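Local coordinates for histidine kinase (Paraburkholderia phymatum, PDB 6NB0), which probably autophosphorylates a histidine at the expense of ATP, acting as the sensor kinase of a phosphorelay, at residues F186-L199 with A210-T222. Numbering follows the deposited sequence.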
ATOM      1  N   PHE A 186     -11.897  -9.075  -7.170  1.00 24.61           N
ATOM      2  CA  PHE A 186     -11.181  -9.584  -8.344  1.00 26.81           C
ATOM      3  C   PHE A 186     -12.143 -10.263  -9.314  1.00 23.48           C
ATOM      4  O   PHE A 186     -12.081 -10.051 -10.538  1.00 24.21           O
ATOM      5  CB  PHE A 186     -10.078 -10.558  -7.899  1.00 25.48           C
ATOM      6  CG  PHE A 186      -9.285 -11.130  -9.060  1.00 25.00           C
ATOM      7  CD1 PHE A 186      -9.697 -12.273  -9.701  1.00 25.31           C
ATOM      8  CD2 PHE A 186      -8.148 -10.474  -9.518  1.00 27.45           C
ATOM      9  CE1 PHE A 186      -8.987 -12.777 -10.805  1.00 27.99           C
ATOM     10  CE2 PHE A 186      -7.426 -10.958 -10.604  1.00 32.45           C
ATOM     11  CZ  PHE A 186      -7.836 -12.114 -11.239  1.00 28.43           C
ATOM     12  N   ALA A 187     -13.019 -11.123  -8.783  1.00 23.95           N
ATOM     13  CA  ALA A 187     -13.971 -11.824  -9.640  1.00 26.63           C
ATOM     14  C   ALA A 187     -14.889 -10.834 -10.333  1.00 29.20           C
ATOM     15  O   ALA A 187     -15.157 -10.964 -11.536  1.00 28.20           O
ATOM     16  CB  ALA A 187     -14.774 -12.835  -8.807  1.00 24.14           C
ATOM     17  N   VAL A 188     -15.329  -9.797  -9.599  1.00 25.72           N
ATOM     18  CA  VAL A 188     -16.175  -8.760 -10.190  1.00 23.14           C
ATOM     19  C   VAL A 188     -15.430  -8.049 -11.316  1.00 24.31           C
ATOM     20  O   VAL A 188     -15.983  -7.823 -12.399  1.00 26.25           O
ATOM     21  CB  VAL A 188     -16.649  -7.769  -9.108  1.00 26.25           C
ATOM     22  CG1 VAL A 188     -17.338  -6.557  -9.759  1.00 26.83           C
ATOM     23  CG2 VAL A 188     -17.617  -8.494  -8.144  1.00 23.75           C
ATOM     24  N   GLU A 189     -14.151  -7.695 -11.079  1.00 23.83           N
ATOM     25  CA  GLU A 189     -13.370  -7.016 -12.120  1.00 23.70           C
ATOM     26  C   GLU A 189     -13.259  -7.875 -13.363  1.00 25.52           C
ATOM     27  O   GLU A 189     -13.241  -7.361 -14.494  1.00 26.54           O
ATOM     28  CB  GLU A 189     -11.969  -6.657 -11.595  1.00 25.41           C
ATOM     29  CG  GLU A 189     -11.935  -5.481 -10.600  1.00 25.58           C
ATOM     30  CD  GLU A 189     -11.872  -4.123 -11.295  1.00 24.49           C
ATOM     31  OE1 GLU A 189     -12.341  -4.014 -12.448  1.00 27.38           O
ATOM     32  OE2 GLU A 189     -11.371  -3.159 -10.688  1.00 29.58           O
ATOM     33  N   ALA A 190     -13.211  -9.187 -13.176  1.00 24.94           N
ATOM     34  CA  ALA A 190     -13.140 -10.139 -14.275  1.00 24.13           C
ATOM     35  C   ALA A 190     -14.512 -10.698 -14.653  1.00 27.37           C
ATOM     36  O   ALA A 190     -14.617 -11.854 -15.091  1.00 26.27           O
ATOM     37  CB  ALA A 190     -12.177 -11.271 -13.910  1.00 28.43           C
ATOM     38  N   SER A 191     -15.576  -9.895 -14.511  1.00 27.35           N
ATOM     39  CA  SER A 191     -16.921 -10.303 -14.907  1.00 27.93           C
ATOM     40  C   SER A 191     -17.525  -9.300 -15.879  1.00 27.79           C
ATOM     41  O   SER A 191     -17.292  -8.093 -15.769  1.00 29.09           O
ATOM     42  CB  SER A 191     -17.856 -10.439 -13.683  1.00 26.17           C
ATOM     43  OG  SER A 191     -17.475 -11.513 -12.833  1.00 30.29           O
ATOM     44  N   ALA A 192     -18.334  -9.814 -16.810  1.00 27.20           N
ATOM     45  CA  ALA A 192     -19.137  -8.991 -17.699  1.00 28.62           C
ATOM     46  C   ALA A 192     -20.505  -8.723 -17.067  1.00 32.83           C
ATOM     47  O   ALA A 192     -20.981  -9.492 -16.236  1.00 30.96           O
ATOM     48  CB  ALA A 192     -19.331  -9.668 -19.066  1.00 29.54           C
ATOM     49  N   SER A 193     -21.135  -7.626 -17.500  1.00 30.64           N
ATOM     50  CA  SER A 193     -22.468  -7.249 -17.018  1.00 30.08           C
ATOM     51  C   SER A 193     -23.429  -8.437 -17.017  1.00 29.29           C
ATOM     52  O   SER A 193     -23.528  -9.182 -18.002  1.00 30.49           O
ATOM     53  CB  SER A 193     -23.031  -6.121 -17.900  1.00 34.54           C
ATOM     54  OG  SER A 193     -24.343  -5.751 -17.468  1.00 41.41           O
ATOM     55  N   GLY A 194     -24.169  -8.595 -15.910  1.00 31.76           N
ATOM     56  CA  GLY A 194     -25.156  -9.657 -15.803  1.00 31.43           C
ATOM     57  C   GLY A 194     -24.628 -10.970 -15.255  1.00 32.58           C
ATOM     58  O   GLY A 194     -25.422 -11.880 -14.986  1.00 32.93           O
ATOM     59  N   THR A 195     -23.320 -11.097 -15.088  1.00 30.10           N
ATOM     60  CA  THR A 195     -22.722 -12.271 -14.455  1.00 30.30           C
ATOM     61  C   THR A 195     -23.026 -12.300 -12.962  1.00 32.53           C
ATOM     62  O   THR A 195     -23.128 -11.260 -12.309  1.00 32.05           O
ATOM     63  CB  THR A 195     -21.197 -12.257 -14.693  1.00 27.78           C
ATOM     64  OG1 THR A 195     -20.959 -12.432 -16.099  1.00 34.83           O
ATOM     65  CG2 THR A 195     -20.485 -13.378 -13.908  1.00 30.32           C
ATOM     66  N   THR A 196     -23.188 -13.507 -12.425  1.00 29.18           N
ATOM     67  CA  THR A 196     -23.313 -13.724 -10.988  1.00 29.06           C
ATOM     68  C   THR A 196     -21.979 -14.200 -10.411  1.00 31.29           C
ATOM     69  O   THR A 196     -21.430 -15.208 -10.864  1.00 30.85           O
ATOM     70  CB  THR A 196     -24.405 -14.750 -10.682  1.00 27.66           C
ATOM     71  OG1 THR A 196     -25.650 -14.268 -11.192  1.00 31.17           O
ATOM     72  CG2 THR A 196     -24.525 -14.976  -9.166  1.00 29.42           C
ATOM     73  N   VAL A 197     -21.479 -13.479  -9.412  1.00 28.81           N
ATOM     74  CA  VAL A 197     -20.308 -13.880  -8.625  1.00 27.93           C
ATOM     75  C   VAL A 197     -20.795 -14.428  -7.290  1.00 31.48           C
ATOM     76  O   VAL A 197     -21.524 -13.748  -6.564  1.00 27.63           O
ATOM     77  CB  VAL A 197     -19.340 -12.701  -8.423  1.00 24.68           C
ATOM     78  CG1 VAL A 197     -18.189 -13.093  -7.462  1.00 24.10           C
ATOM     79  CG2 VAL A 197     -18.772 -12.240  -9.789  1.00 24.74           C
ATOM     80  N   THR A 198     -20.419 -15.664  -6.967  1.00 27.63           N
ATOM     81  CA  THR A 198     -20.909 -16.314  -5.755  1.00 25.45           C
ATOM     82  C   THR A 198     -19.758 -16.478  -4.773  1.00 30.79           C
ATOM     83  O   THR A 198     -18.707 -17.021  -5.135  1.00 28.45           O
ATOM     84  CB  THR A 198     -21.523 -17.679  -6.082  1.00 26.43           C
ATOM     85  OG1 THR A 198     -22.671 -17.502  -6.920  1.00 29.79           O
ATOM     86  CG2 THR A 198     -21.906 -18.441  -4.798  1.00 31.82           C
ATOM     87  N   LEU A 199     -19.961 -16.011  -3.536  1.00 23.45           N
ATOM     88  CA  LEU A 199     -19.072 -16.311  -2.421  1.00 24.36           C
ATOM     89  C   LEU A 199     -19.682 -17.462  -1.627  1.00 27.03           C
ATOM     90  O   LEU A 199     -20.788 -17.318  -1.082  1.00 29.30           O
ATOM     91  CB  LEU A 199     -18.898 -15.072  -1.538  1.00 23.90           C
ATOM     92  CG  LEU A 199     -18.124 -15.250  -0.220  1.00 28.58           C
ATOM     93  CD1 LEU A 199     -16.720 -15.766  -0.484  1.00 27.38           C
ATOM     94  CD2 LEU A 199     -18.060 -13.917   0.514  1.00 26.46           C
ATOM     95  N   ALA A 210     -13.409 -20.364   2.068  1.00 30.26           N
ATOM     96  CA  ALA A 210     -14.160 -19.361   1.313  1.00 28.54           C
ATOM     97  C   ALA A 210     -13.781 -19.507  -0.150  1.00 36.32           C
ATOM     98  O   ALA A 210     -12.590 -19.487  -0.485  1.00 35.47           O
ATOM     99  CB  ALA A 210     -13.850 -17.941   1.796  1.00 26.00           C
ATOM    100  N   THR A 211     -14.784 -19.658  -1.017  1.00 28.83           N
ATOM    101  CA  THR A 211     -14.556 -19.854  -2.443  1.00 29.39           C
ATOM    102  C   THR A 211     -15.412 -18.858  -3.201  1.00 31.40           C
ATOM    103  O   THR A 211     -16.600 -18.705  -2.896  1.00 28.61           O
ATOM    104  CB  THR A 211     -14.903 -21.284  -2.875  1.00 33.06           C
ATOM    105  OG1 THR A 211     -14.023 -22.196  -2.208  1.00 37.05           O
ATOM    106  CG2 THR A 211     -14.744 -21.433  -4.384  1.00 33.25           C
ATOM    107  N   VAL A 212     -14.807 -18.164  -4.162  1.00 28.04           N
ATOM    108  CA  VAL A 212     -15.544 -17.303  -5.080  1.00 27.16           C
ATOM    109  C   VAL A 212     -15.560 -18.014  -6.428  1.00 29.71           C
ATOM    110  O   VAL A 212     -14.510 -18.451  -6.911  1.00 26.63           O
ATOM    111  CB  VAL A 212     -14.920 -15.900  -5.172  1.00 26.84           C
ATOM    112  CG1 VAL A 212     -15.549 -15.114  -6.297  1.00 27.40           C
ATOM    113  CG2 VAL A 212     -15.094 -15.135  -3.850  1.00 27.31           C
ATOM    114  N   SER A 213     -16.754 -18.204  -6.999  1.00 27.10           N
ATOM    115  CA  SER A 213     -16.883 -18.881  -8.278  0.53 29.09           C
ATOM    116  C   SER A 213     -17.725 -18.035  -9.219  1.00 31.35           C
ATOM    117  O   SER A 213     -18.701 -17.403  -8.804  1.00 28.67           O
ATOM    118  CB  SER A 213     -17.490 -20.286  -8.132  0.53 34.68           C
ATOM    119  OG  SER A 213     -18.786 -20.247  -7.569  0.53 34.36           O
ATOM    120  N   TRP A 214     -17.328 -18.015 -10.491  1.00 30.06           N
ATOM    121  CA  TRP A 214     -18.003 -17.145 -11.451  1.00 28.24           C
ATOM    122  C   TRP A 214     -17.592 -17.515 -12.861  1.00 33.26           C
ATOM    123  O   TRP A 214     -16.526 -18.101 -13.079  1.00 30.23           O
ATOM    124  CB  TRP A 214     -17.675 -15.663 -11.177  1.00 30.66           C
ATOM    125  CG  TRP A 214     -16.359 -15.159 -11.705  1.00 28.93           C
ATOM    126  CD1 TRP A 214     -16.179 -14.265 -12.728  1.00 29.36           C
ATOM    127  CD2 TRP A 214     -15.035 -15.461 -11.202  1.00 27.14           C
ATOM    128  NE1 TRP A 214     -14.830 -14.003 -12.905  1.00 29.20           N
ATOM    129  CE2 TRP A 214     -14.110 -14.730 -11.990  1.00 30.03           C
ATOM    130  CE3 TRP A 214     -14.544 -16.283 -10.179  1.00 27.96           C
ATOM    131  CZ2 TRP A 214     -12.723 -14.785 -11.772  1.00 27.23           C
ATOM    132  CZ3 TRP A 214     -13.167 -16.339  -9.964  1.00 30.65           C
ATOM    133  CH2 TRP A 214     -12.275 -15.599 -10.756  1.00 33.20           C
ATOM    134  N   GLN A 215     -18.465 -17.191 -13.818  1.00 30.63           N
ATOM    135  CA  GLN A 215     -18.123 -17.317 -15.229  1.00 30.68           C
ATOM    136  C   GLN A 215     -17.305 -16.095 -15.639  1.00 32.40           C
ATOM    137  O   GLN A 215     -17.819 -14.973 -15.662  1.00 34.29           O
ATOM    138  CB  GLN A 215     -19.387 -17.455 -16.080  1.00 35.52           C
ATOM    139  CG  GLN A 215     -19.123 -18.170 -17.382  1.00 60.03           C
ATOM    140  CD  GLN A 215     -18.885 -19.660 -17.191  1.00 74.26           C
ATOM    141  OE1 GLN A 215     -18.204 -20.295 -17.994  1.00 86.74           O
ATOM    142  NE2 GLN A 215     -19.456 -20.226 -16.126  1.00 71.32           N
ATOM    143  N   ALA A 216     -16.029 -16.308 -15.965  1.00 32.60           N
ATOM    144  CA  ALA A 216     -15.087 -15.203 -16.116  1.00 32.46           C
ATOM    145  C   ALA A 216     -15.137 -14.608 -17.515  1.00 34.51           C
ATOM    146  O   ALA A 216     -15.314 -15.325 -18.504  1.00 34.62           O
ATOM    147  CB  ALA A 216     -13.659 -15.674 -15.822  1.00 34.74           C
ATOM    148  N   THR A 217     -14.965 -13.283 -17.588  1.00 33.94           N
ATOM    149  CA  THR A 217     -14.679 -12.562 -18.831  1.00 35.52           C
ATOM    150  C   THR A 217     -13.396 -11.792 -18.555  1.00 37.74           C
ATOM    151  O   THR A 217     -13.431 -10.620 -18.144  1.00 30.50           O
ATOM    152  CB  THR A 217     -15.819 -11.623 -19.230  1.00 36.82           C
ATOM    153  OG1 THR A 217     -17.038 -12.370 -19.330  1.00 33.41           O
ATOM    154  CG2 THR A 217     -15.527 -10.942 -20.581  1.00 34.26           C
ATOM    155  N   PRO A 218     -12.239 -12.432 -18.716  1.00 34.16           N
ATOM    156  CA  PRO A 218     -10.983 -11.767 -18.297  1.00 33.95           C
ATOM    157  C   PRO A 218     -10.695 -10.484 -19.079  1.00 30.93           C
ATOM    158  O   PRO A 218     -10.032  -9.590 -18.550  1.00 35.55           O
ATOM    159  CB  PRO A 218      -9.909 -12.849 -18.523  1.00 40.93           C
ATOM    160  CG  PRO A 218     -10.564 -13.900 -19.392  1.00 44.09           C
ATOM    161  CD  PRO A 218     -12.037 -13.842 -19.106  1.00 37.46           C
ATOM    162  N   ALA A 219     -11.247 -10.324 -20.286  1.00 33.87           N
ATOM    163  CA  ALA A 219     -11.084  -9.059 -21.006  1.00 32.72           C
ATOM    164  C   ALA A 219     -11.710  -7.880 -20.270  1.00 37.26           C
ATOM    165  O   ALA A 219     -11.292  -6.735 -20.489  1.00 34.22           O
ATOM    166  CB  ALA A 219     -11.682  -9.159 -22.417  1.00 35.12           C
ATOM    167  N   ALA A 220     -12.686  -8.128 -19.387  1.00 31.93           N
ATOM    168  CA  ALA A 220     -13.272  -7.030 -18.623  1.00 33.48           C
ATOM    169  C   ALA A 220     -12.260  -6.376 -17.684  1.00 30.68           C
ATOM    170  O   ALA A 220     -12.413  -5.201 -17.341  1.00 30.86           O
ATOM    171  CB  ALA A 220     -14.491  -7.531 -17.848  1.00 29.28           C
ATOM    172  N   LEU A 221     -11.224  -7.115 -17.260  1.00 31.22           N
ATOM    173  CA  LEU A 221     -10.222  -6.566 -16.342  1.00 30.03           C
ATOM    174  C   LEU A 221      -9.578  -5.303 -16.896  1.00 29.69           C
ATOM    175  O   LEU A 221      -9.212  -4.392 -16.140  1.00 32.52           O
ATOM    176  CB  LEU A 221      -9.139  -7.622 -16.085  1.00 29.44           C
ATOM    177  CG  LEU A 221      -9.465  -8.632 -14.986  1.00 31.49           C
ATOM    178  CD1 LEU A 221      -8.552  -9.848 -15.115  1.00 34.96           C
ATOM    179  CD2 LEU A 221      -9.283  -7.934 -13.635  1.00 29.04           C
ATOM    180  N   THR A 222      -9.382  -5.249 -18.212  1.00 33.48           N
ATOM    181  CA  THR A 222      -8.655  -4.150 -18.830  1.00 33.56           C
ATOM    182  C   THR A 222      -9.535  -3.316 -19.746  1.00 37.54           C
ATOM    183  O   THR A 222      -9.015  -2.528 -20.534  1.00 38.03           O
ATOM    184  CB  THR A 222      -7.433  -4.669 -19.604  1.00 43.32           C
ATOM    185  OG1 THR A 222      -7.837  -5.675 -20.536  1.00 40.68           O
ATOM    186  CG2 THR A 222      -6.392  -5.253 -18.652  1.00 39.42           C
TER
HETATM  187  O   HOH W   1     -18.383 -12.721 -17.014  1.00 27.40           O
HETATM  188  O   HOH W   2     -21.137 -16.879 -12.988  1.00 28.26           O
HETATM  189  O   HOH W   3     -21.952 -17.700  -9.488  1.00 30.11           O
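With chi1 at 81°, CG of Trp214 sits between its backbone N and carbonyl carbon, and the indole lies against the end of helix 173-189. CB of Ala187 stands over the centre of the six-membered ring in a CH-pi contact, 3.6 Å from the centroid. At the ring's edge Trp214 NE1 donates to Ala190 O (3.1 Å), in the indole plane. The same oxygen takes a second bond from Thr217 N (2.9 Å); the two donors reach it from opposite faces of its carbonyl plane, so the carbonyl just past the end of the helix is gripped twice. Ser191 OG, anti to its carbonyl carbon (chi1 -67°), turns back to donate to Ala187 O, close to Trp214 CD1. Beyond the indole, strands 196-204 and 207-214 form an antiparallel hairpin in the mixed sheet, with helix 173-189 packed on one face, consistent with the ATP-binding domain of histidine kinases. Thr198 and Ser213 form a hydrogen-bonded pair: Thr198 N donates to Ser213 O (3.1 Å) and Ser213 N to Thr198 O (2.9 Å). On the helix-facing side CG1 of Val212 meets CG1 of Val197 and presses tightly on Ala187 CB, 3.5 Å away. Where the strands diverge, one water joins Ala192 N, Thr195 OG1, Gln215 O and Thr217 OG1. Across Ala190 from the indole, Leu221 lays CD2 on Glu189 CB (3.6 Å), while the Glu189 carboxylate turns to Arg154 and His228.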